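Local structure of large ribosomal subunit protein uL10 (Thermotoga maritima, 1ZAV) at residues N60-L63 against N64-K68; E73-E76 against E77-G81; K107-D110 against L111-K115. The protein binds L7/L12 dimers and rRNA of the large subunit, probably as the base of the ribosomal stalk through which GTP-bound translation factors engage the ribosome. All blocks are in the same frame, centred on the assembly; numbering follows the deposited sequence.

Contact 1 of 3, residues N60-L63 against N64-K68; sequences NTLL and NLALK
Residues Asn-60 to Leu-63 meet Asn-64 to Lys-68 as successive turns of one short alpha-helix, 60-69, which follows strand 53-58 and packs against helix 5-19. Backbone bonds from residue i+4 back to residue i join the turns: Asn-64 N donates to Asn-60 O at 2.8 Å and Leu-65 N to Thr-61 O at 3.1 Å, while the amides of Ala-66 and Leu-67 bond in the same way to the carbonyls of Leu-62 and Leu-63. The helix is amphipathic, with buried Leu-63, Ala-66 and Leu-67 spaced by three and four residues and Thr-61, Leu-65 and Lys-68 exposed. Leu-62 and Ala-66 lie one turn apart, CD2 of the leucine 4.4 Å from CB of the alanine, and both touch Met-15 of helix 5-19; a lone methyl suits Ala-66, whose carbonyl also takes a hydrogen bond from Ser-16 OG. On another side, Leu-67 lays its branch over the preceding turn. Its CG sits beside its own backbone N (chi1 -72°), which brings CG to 3.3 Å from Leu-63 O, with CD1 of the same leucine alongside. Asn-64 turns the other way: CB rests 3.5 Å from Asn-60 O, but with CG opposite the backbone N (chi1 -151°) the amide leads off that turn, and its OD1 is hydrogen-bonded to Tyr-75 OH in the following loop.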
loop_
_atom_site.group_PDB
_atom_site.type_symbol
_atom_site.label_atom_id
_atom_site.label_comp_id
_atom_site.label_asym_id
_atom_site.label_seq_id
_atom_site.Cartn_x
_atom_site.Cartn_y
_atom_site.Cartn_z
ATOM N N ASN A 60 -8.180 38.288 -2.834
ATOM C CA ASN A 60 -7.901 37.522 -4.042
ATOM C C ASN A 60 -6.861 38.151 -4.964
ATOM O O ASN A 60 -5.913 37.489 -5.381
ATOM C CB ASN A 60 -9.196 37.304 -4.826
ATOM C CG ASN A 60 -10.186 36.444 -4.076
ATOM O OD1 ASN A 60 -9.882 35.308 -3.718
ATOM N ND2 ASN A 60 -11.377 36.982 -3.830
ATOM N N THR A 61 -7.048 39.424 -5.292
ATOM C CA THR A 61 -6.128 40.119 -6.184
ATOM C C THR A 61 -4.680 39.940 -5.736
ATOM O O THR A 61 -3.815 39.617 -6.545
ATOM C CB THR A 61 -6.470 41.624 -6.271
ATOM O OG1 THR A 61 -7.797 41.783 -6.797
ATOM C CG2 THR A 61 -5.483 42.346 -7.187
ATOM N N LEU A 62 -4.427 40.141 -4.446
ATOM C CA LEU A 62 -3.088 39.987 -3.873
ATOM C C LEU A 62 -2.591 38.550 -4.048
ATOM O O LEU A 62 -1.455 38.321 -4.463
ATOM C CB LEU A 62 -3.121 40.324 -2.381
ATOM C CG LEU A 62 -1.831 40.673 -1.629
ATOM C CD1 LEU A 62 -2.182 40.838 -0.155
ATOM C CD2 LEU A 62 -0.765 39.604 -1.798
ATOM N N LEU A 63 -3.441 37.586 -3.701
ATOM C CA LEU A 63 -3.086 36.176 -3.832
ATOM C C LEU A 63 -2.725 35.842 -5.274
ATOM O O LEU A 63 -1.716 35.189 -5.541
ATOM C CB LEU A 63 -4.253 35.287 -3.395
ATOM C CG LEU A 63 -4.493 35.169 -1.889
ATOM C CD1 LEU A 63 -5.623 34.187 -1.628
ATOM C CD2 LEU A 63 -3.218 34.699 -1.212
ATOM N N ASN A 64 -3.563 36.295 -6.198
ATOM C CA ASN A 64 -3.343 36.038 -7.607
ATOM C C ASN A 64 -1.957 36.513 -8.066
ATOM O O ASN A 64 -1.179 35.729 -8.591
ATOM C CB ASN A 64 -4.438 36.707 -8.440
ATOM C CG ASN A 64 -4.703 35.974 -9.745
ATOM O OD1 ASN A 64 -3.794 35.764 -10.546
ATOM N ND2 ASN A 64 -5.954 35.580 -9.960
ATOM N N LEU A 65 -1.644 37.789 -7.854
ATOM C CA LEU A 65 -0.340 38.309 -8.270
ATOM C C LEU A 65 0.829 37.600 -7.580
ATOM O O LEU A 65 1.866 37.354 -8.198
ATOM C CB LEU A 65 -0.246 39.819 -8.016
ATOM C CG LEU A 65 -1.151 40.754 -8.832
ATOM C CD1 LEU A 65 -0.773 42.202 -8.541
ATOM C CD2 LEU A 65 -0.996 40.473 -10.316
ATOM N N ALA A 66 0.670 37.273 -6.299
ATOM C CA ALA A 66 1.736 36.583 -5.576
ATOM C C ALA A 66 1.984 35.187 -6.147
ATOM O O ALA A 66 3.125 34.770 -6.303
ATOM C CB ALA A 66 1.391 36.489 -4.097
ATOM N N LEU A 67 0.911 34.465 -6.454
ATOM C CA LEU A 67 1.031 33.120 -7.012
ATOM C C LEU A 67 1.564 33.200 -8.436
ATOM O O LEU A 67 2.412 32.406 -8.840
ATOM C CB LEU A 67 -0.332 32.429 -7.014
ATOM C CG LEU A 67 -0.843 32.009 -5.633
ATOM C CD1 LEU A 67 -2.345 31.784 -5.674
ATOM C CD2 LEU A 67 -0.095 30.765 -5.193
ATOM N N LYS A 68 1.053 34.163 -9.189
ATOM C CA LYS A 68 1.483 34.360 -10.569
ATOM C C LYS A 68 2.998 34.552 -10.609
ATOM O O LYS A 68 3.708 33.865 -11.343
ATOM C CB LYS A 68 0.782 35.589 -11.157
ATOM C CG LYS A 68 0.973 35.777 -12.662
ATOM C CD LYS A 68 0.154 36.965 -13.153
ATOM C CE LYS A 68 0.026 36.984 -14.670
ATOM N NZ LYS A 68 1.341 36.949 -15.352
#

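Contact 2 of 3, residues E73-E76 against E77-G81; sequences EGYE and EFLKG
Two successive i+3 bonds wind the chain through a short 3-10 segment at Glu-77 and Phe-78: Phe-78 N donates to Tyr-75 O at 2.7 Å and Leu-79 N to Glu-76 O at 3.1 Å. Both donors come from above the carbonyl plane, the amide of Leu-79 62° out of it. Glycines suit both flanks, since Gly-74 has positive phi and a side chain at Gly-81 would press on the carbonyl O of Lys-80. Glu-76 O takes two further donors, a weak bond from Lys-80 NZ at 3.2 Å and a water that also accepts from that ammonium group; the long, twice-bent lysine thus folds back over the exposed side of the turn. On the buried side Leu-79 brings CD1 to the edge of the Tyr-75 ring, 3.9 Å from the tyrosine CD1. Phe-78 packs its CB against Tyr-75 O at 3.1 Å, while Glu-77 CG, set between its own backbone N and carbonyl carbon (chi1 50°), stands over the centre of one face of the Phe-78 ring. A serine in place of Phe-78 would probably deprive Phe-27 of its ring partner and open a gap beneath CG of Glu-77. Glu-77 OE1 itself forms a salt bridge with Lys-123 of strand 122-125. The turn lies between helix 60-69, where Leu-63 touches Leu-79, and the sheet, where Phe-27 of strand 24-28 meets Phe-78 with the ring planes about 20° apart.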
loop_
_atom_site.group_PDB
_atom_site.type_symbol
_atom_site.label_atom_id
_atom_site.label_comp_id
_atom_site.label_asym_id
_atom_site.label_seq_id
_atom_site.Cartn_x
_atom_site.Cartn_y
_atom_site.Cartn_z
ATOM N N GLU A 73 0.565 27.703 -11.414
ATOM C CA GLU A 73 -0.448 27.649 -12.460
ATOM C C GLU A 73 -1.635 26.819 -11.993
ATOM O O GLU A 73 -1.489 25.967 -11.117
ATOM C CB GLU A 73 0.125 27.047 -13.742
ATOM C CG GLU A 73 1.319 27.796 -14.292
ATOM C CD GLU A 73 1.478 27.598 -15.784
ATOM O OE1 GLU A 73 0.646 28.144 -16.542
ATOM O OE2 GLU A 73 2.425 26.895 -16.197
ATOM N N GLY A 74 -2.802 27.087 -12.576
ATOM C CA GLY A 74 -4.012 26.363 -12.226
ATOM C C GLY A 74 -4.532 26.579 -10.811
ATOM O O GLY A 74 -5.071 25.655 -10.204
ATOM N N TYR A 75 -4.385 27.797 -10.293
ATOM C CA TYR A 75 -4.830 28.139 -8.937
ATOM C C TYR A 75 -6.041 29.073 -8.944
ATOM O O TYR A 75 -6.713 29.251 -7.920
ATOM C CB TYR A 75 -3.681 28.812 -8.188
ATOM C CG TYR A 75 -3.154 30.039 -8.901
ATOM C CD1 TYR A 75 -3.813 31.264 -8.802
ATOM C CD2 TYR A 75 -2.023 29.964 -9.719
ATOM C CE1 TYR A 75 -3.366 32.383 -9.496
ATOM C CE2 TYR A 75 -1.566 31.078 -10.417
ATOM C CZ TYR A 75 -2.243 32.280 -10.305
ATOM O OH TYR A 75 -1.815 33.378 -11.007
ATOM N N GLU A 76 -6.313 29.672 -10.102
ATOM C CA GLU A 76 -7.426 30.610 -10.249
ATOM C C GLU A 76 -8.760 30.100 -9.697
ATOM O O GLU A 76 -9.541 30.868 -9.124
ATOM C CB GLU A 76 -7.603 30.993 -11.722
ATOM C CG GLU A 76 -6.391 31.664 -12.369
ATOM C CD GLU A 76 -5.290 30.686 -12.770
ATOM O OE1 GLU A 76 -4.285 31.135 -13.364
ATOM O OE2 GLU A 76 -5.419 29.475 -12.498
ATOM N N GLU A 77 -9.024 28.813 -9.877
ATOM C CA GLU A 77 -10.270 28.219 -9.395
ATOM C C GLU A 77 -10.373 28.234 -7.872
ATOM O O GLU A 77 -11.452 28.033 -7.315
ATOM C CB GLU A 77 -10.402 26.777 -9.898
ATOM C CG GLU A 77 -9.177 25.919 -9.657
ATOM C CD GLU A 77 -9.469 24.442 -9.818
ATOM O OE1 GLU A 77 -8.513 23.652 -9.956
ATOM O OE2 GLU A 77 -10.661 24.066 -9.793
ATOM N N PHE A 78 -9.246 28.474 -7.206
ATOM C CA PHE A 78 -9.199 28.514 -5.744
ATOM C C PHE A 78 -9.445 29.910 -5.170
ATOM O O PHE A 78 -9.624 30.056 -3.960
ATOM C CB PHE A 78 -7.829 28.034 -5.243
ATOM C CG PHE A 78 -7.523 26.592 -5.556
ATOM C CD1 PHE A 78 -6.250 26.220 -5.981
ATOM C CD2 PHE A 78 -8.489 25.601 -5.391
ATOM C CE1 PHE A 78 -5.942 24.886 -6.238
ATOM C CE2 PHE A 78 -8.188 24.258 -5.647
ATOM C CZ PHE A 78 -6.913 23.902 -6.069
ATOM N N LEU A 79 -9.459 30.929 -6.027
ATOM C CA LEU A 79 -9.623 32.304 -5.563
ATOM C C LEU A 79 -10.971 32.960 -5.836
ATOM O O LEU A 79 -11.058 34.182 -5.960
ATOM C CB LEU A 79 -8.514 33.177 -6.157
ATOM C CG LEU A 79 -7.092 32.657 -5.954
ATOM C CD1 LEU A 79 -6.111 33.597 -6.646
ATOM C CD2 LEU A 79 -6.784 32.539 -4.462
ATOM N N LYS A 80 -12.022 32.157 -5.916
ATOM C CA LYS A 80 -13.350 32.690 -6.169
ATOM C C LYS A 80 -14.013 33.113 -4.863
ATOM O O LYS A 80 -14.502 32.276 -4.104
ATOM C CB LYS A 80 -14.210 31.644 -6.890
ATOM C CG LYS A 80 -13.744 31.333 -8.312
ATOM C CD LYS A 80 -13.803 32.577 -9.196
ATOM C CE LYS A 80 -13.494 32.263 -10.658
ATOM N NZ LYS A 80 -12.094 31.807 -10.885
ATOM N N GLY A 81 -14.012 34.420 -4.609
ATOM C CA GLY A 81 -14.613 34.954 -3.400
ATOM C C GLY A 81 -13.585 35.132 -2.300
ATOM O O GLY A 81 -12.444 34.697 -2.458
HETATM O O HOH W 1 -7.739 27.112 -12.248
HETATM O O HOH W 2 -10.073 33.578 -9.659
#

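Contact 3 of 3, residues K107-D110 against L111-K115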
loop_
_atom_site.group_PDB
_atom_site.type_symbol
_atom_site.label_atom_id
_atom_site.label_comp_id
_atom_site.label_asym_id
_atom_site.label_seq_id
_atom_site.Cartn_x
_atom_site.Cartn_y
_atom_site.Cartn_z
ATOM N N LYS A 107 -16.401 22.684 14.139
ATOM C CA LYS A 107 -17.299 23.822 14.006
ATOM C C LYS A 107 -18.515 23.491 13.157
ATOM O O LYS A 107 -19.388 24.332 12.951
ATOM C CB LYS A 107 -16.548 25.021 13.416
ATOM C CG LYS A 107 -16.002 25.971 14.470
ATOM C CD LYS A 107 -15.172 25.229 15.506
ATOM C CE LYS A 107 -15.000 26.061 16.760
ATOM N NZ LYS A 107 -14.246 25.332 17.817
ATOM N N LYS A 108 -18.565 22.260 12.664
ATOM C CA LYS A 108 -19.687 21.815 11.850
ATOM C C LYS A 108 -19.819 22.585 10.541
ATOM O O LYS A 108 -20.927 22.869 10.088
ATOM C CB LYS A 108 -20.986 21.938 12.655
ATOM C CG LYS A 108 -21.022 21.067 13.902
ATOM C CD LYS A 108 -20.816 19.592 13.556
ATOM C CE LYS A 108 -21.875 19.079 12.577
ATOM N NZ LYS A 108 -23.268 19.189 13.118
ATOM N N ALA A 109 -18.688 22.916 9.927
ATOM C CA ALA A 109 -18.702 23.655 8.671
ATOM C C ALA A 109 -18.622 22.732 7.463
ATOM O O ALA A 109 -18.087 21.629 7.547
ATOM C CB ALA A 109 -17.543 24.645 8.645
ATOM N N ASP A 110 -19.157 23.191 6.335
ATOM C CA ASP A 110 -19.118 22.414 5.101
ATOM C C ASP A 110 -17.646 22.211 4.731
ATOM O O ASP A 110 -16.914 23.176 4.497
ATOM C CB ASP A 110 -19.843 23.169 3.984
ATOM C CG ASP A 110 -19.835 22.414 2.661
ATOM O OD1 ASP A 110 -20.372 22.954 1.674
ATOM O OD2 ASP A 110 -19.298 21.286 2.605
ATOM N N LEU A 111 -17.217 20.956 4.684
ATOM C CA LEU A 111 -15.833 20.636 4.375
ATOM C C LEU A 111 -15.413 21.028 2.963
ATOM O O LEU A 111 -14.223 21.043 2.650
ATOM C CB LEU A 111 -15.577 19.148 4.619
ATOM C CG LEU A 111 -15.735 18.711 6.081
ATOM C CD1 LEU A 111 -15.541 17.209 6.187
ATOM C CD2 LEU A 111 -14.724 19.444 6.960
ATOM N N SER A 112 -16.381 21.348 2.108
ATOM C CA SER A 112 -16.055 21.757 0.746
ATOM C C SER A 112 -15.523 23.194 0.779
ATOM O O SER A 112 -15.012 23.711 -0.228
ATOM C CB SER A 112 -17.283 21.662 -0.165
ATOM O OG SER A 112 -18.289 22.575 0.219
ATOM N N ARG A 113 -15.644 23.826 1.947
ATOM C CA ARG A 113 -15.152 25.185 2.142
ATOM C C ARG A 113 -13.616 25.113 2.145
ATOM O O ARG A 113 -12.926 26.133 2.131
ATOM C CB ARG A 113 -15.681 25.760 3.463
ATOM C CG ARG A 113 -17.202 26.005 3.487
ATOM C CD ARG A 113 -17.731 26.140 4.926
ATOM N NE ARG A 113 -18.150 27.497 5.295
ATOM C CZ ARG A 113 -17.391 28.580 5.175
ATOM N NH1 ARG A 113 -17.848 29.773 5.538
ATOM N NH2 ARG A 113 -16.174 28.473 4.674
ATOM N N LEU A 114 -13.099 23.886 2.187
ATOM C CA LEU A 114 -11.666 23.641 2.130
ATOM C C LEU A 114 -11.440 23.297 0.661
ATOM O O LEU A 114 -11.418 22.137 0.257
ATOM C CB LEU A 114 -11.267 22.478 3.039
ATOM C CG LEU A 114 -11.570 22.671 4.529
ATOM C CD1 LEU A 114 -11.006 21.507 5.321
ATOM C CD2 LEU A 114 -10.969 23.980 5.016
ATOM N N LYS A 115 -11.264 24.354 -0.118
ATOM C CA LYS A 115 -11.121 24.309 -1.572
ATOM C C LYS A 115 -9.992 23.569 -2.282
ATOM O O LYS A 115 -10.138 23.221 -3.457
ATOM C CB LYS A 115 -11.180 25.746 -2.078
ATOM C CG LYS A 115 -12.463 26.435 -1.679
ATOM C CD LYS A 115 -12.647 27.782 -2.343
ATOM C CE LYS A 115 -11.804 28.865 -1.703
ATOM N NZ LYS A 115 -12.212 30.201 -2.225
HETATM O O HOH W 3 -20.371 26.084 6.640
#
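An Asx turn at Asp-110 to Ser-112 leads into the short 3-10 segment 111-113, on the connection between helix 94-106 and strand 114-119. The helix has already been closed by a Schellman motif, in which Lys-108 takes positive phi. Asp-110 holds the new turn at two points. Its carboxylate OD2 accepts the backbone N of Ser-112 at 3.0 Å, the N-H pointing almost straight at the oxygen (169°) but arriving from well above the carboxylate plane. Its carbonyl O takes Arg-113 N at 2.9 Å, the i+3 bond of the 3-10 turn. Aspartate suits this place because its short side chain, with CG opposite the backbone N (chi1 180°), carries OD2 forward to the amide of Ser-112. Ser-112 OG also lies beside OD1 of Asp-110, although its modelled position is less certain. Arg-113 contributes mainly its hydrocarbon stem here: CB and CG curl round the Asp-110 carbonyl, and CD passes 3.8 Å from Asp-110 CB and 4.0 Å from Ala-109 CB. The small methyl of Ala-109 fits against this stem. A water accepts from Asp-110 N at 3.2 Å and, weakly, from Arg-113 NE, lying at the edge of the guanidinium in its plane. The charged end does not pair with Asp-110, whose OD1 is 6.2 Å from Arg-113 NE; instead Arg-113 NH2 forms a salt bridge with Asp-29, a residue just beyond strand 24-28 whose backbone is also hydrogen-bonded to that of Arg-113. Tyr-104 of helix 94-106 touches both Ala-109 and Arg-113, and Tyr-101 touches Leu-111, so the turn lies against the helix it leaves as the chain enters strand 114-119.

How the contacts relate
Contacts 1 and 2 are partly buried neighbours, their centres about 9 Å apart, and together join helix 60-69 to the loop that leads on to strand 83-88; a weak bond from Asn-60 ND2 to Gly-81 O adds to that joint. Contact 3 lies at the surface, its centre about 17 Å from that of contact 2, yet Lys-115 NZ reaches Phe-78 O and so connects these two. The chemistry follows the setting: regular i+4 bonds and aliphatic packing in contact 1; i+3 bonds that meet their carbonyls from above the plane, with aromatic packing, in contact 2; and an aspartate holding one backbone amide with its carboxylate and another with its carbonyl in contact 3. Waters take part in contacts 2 and 3.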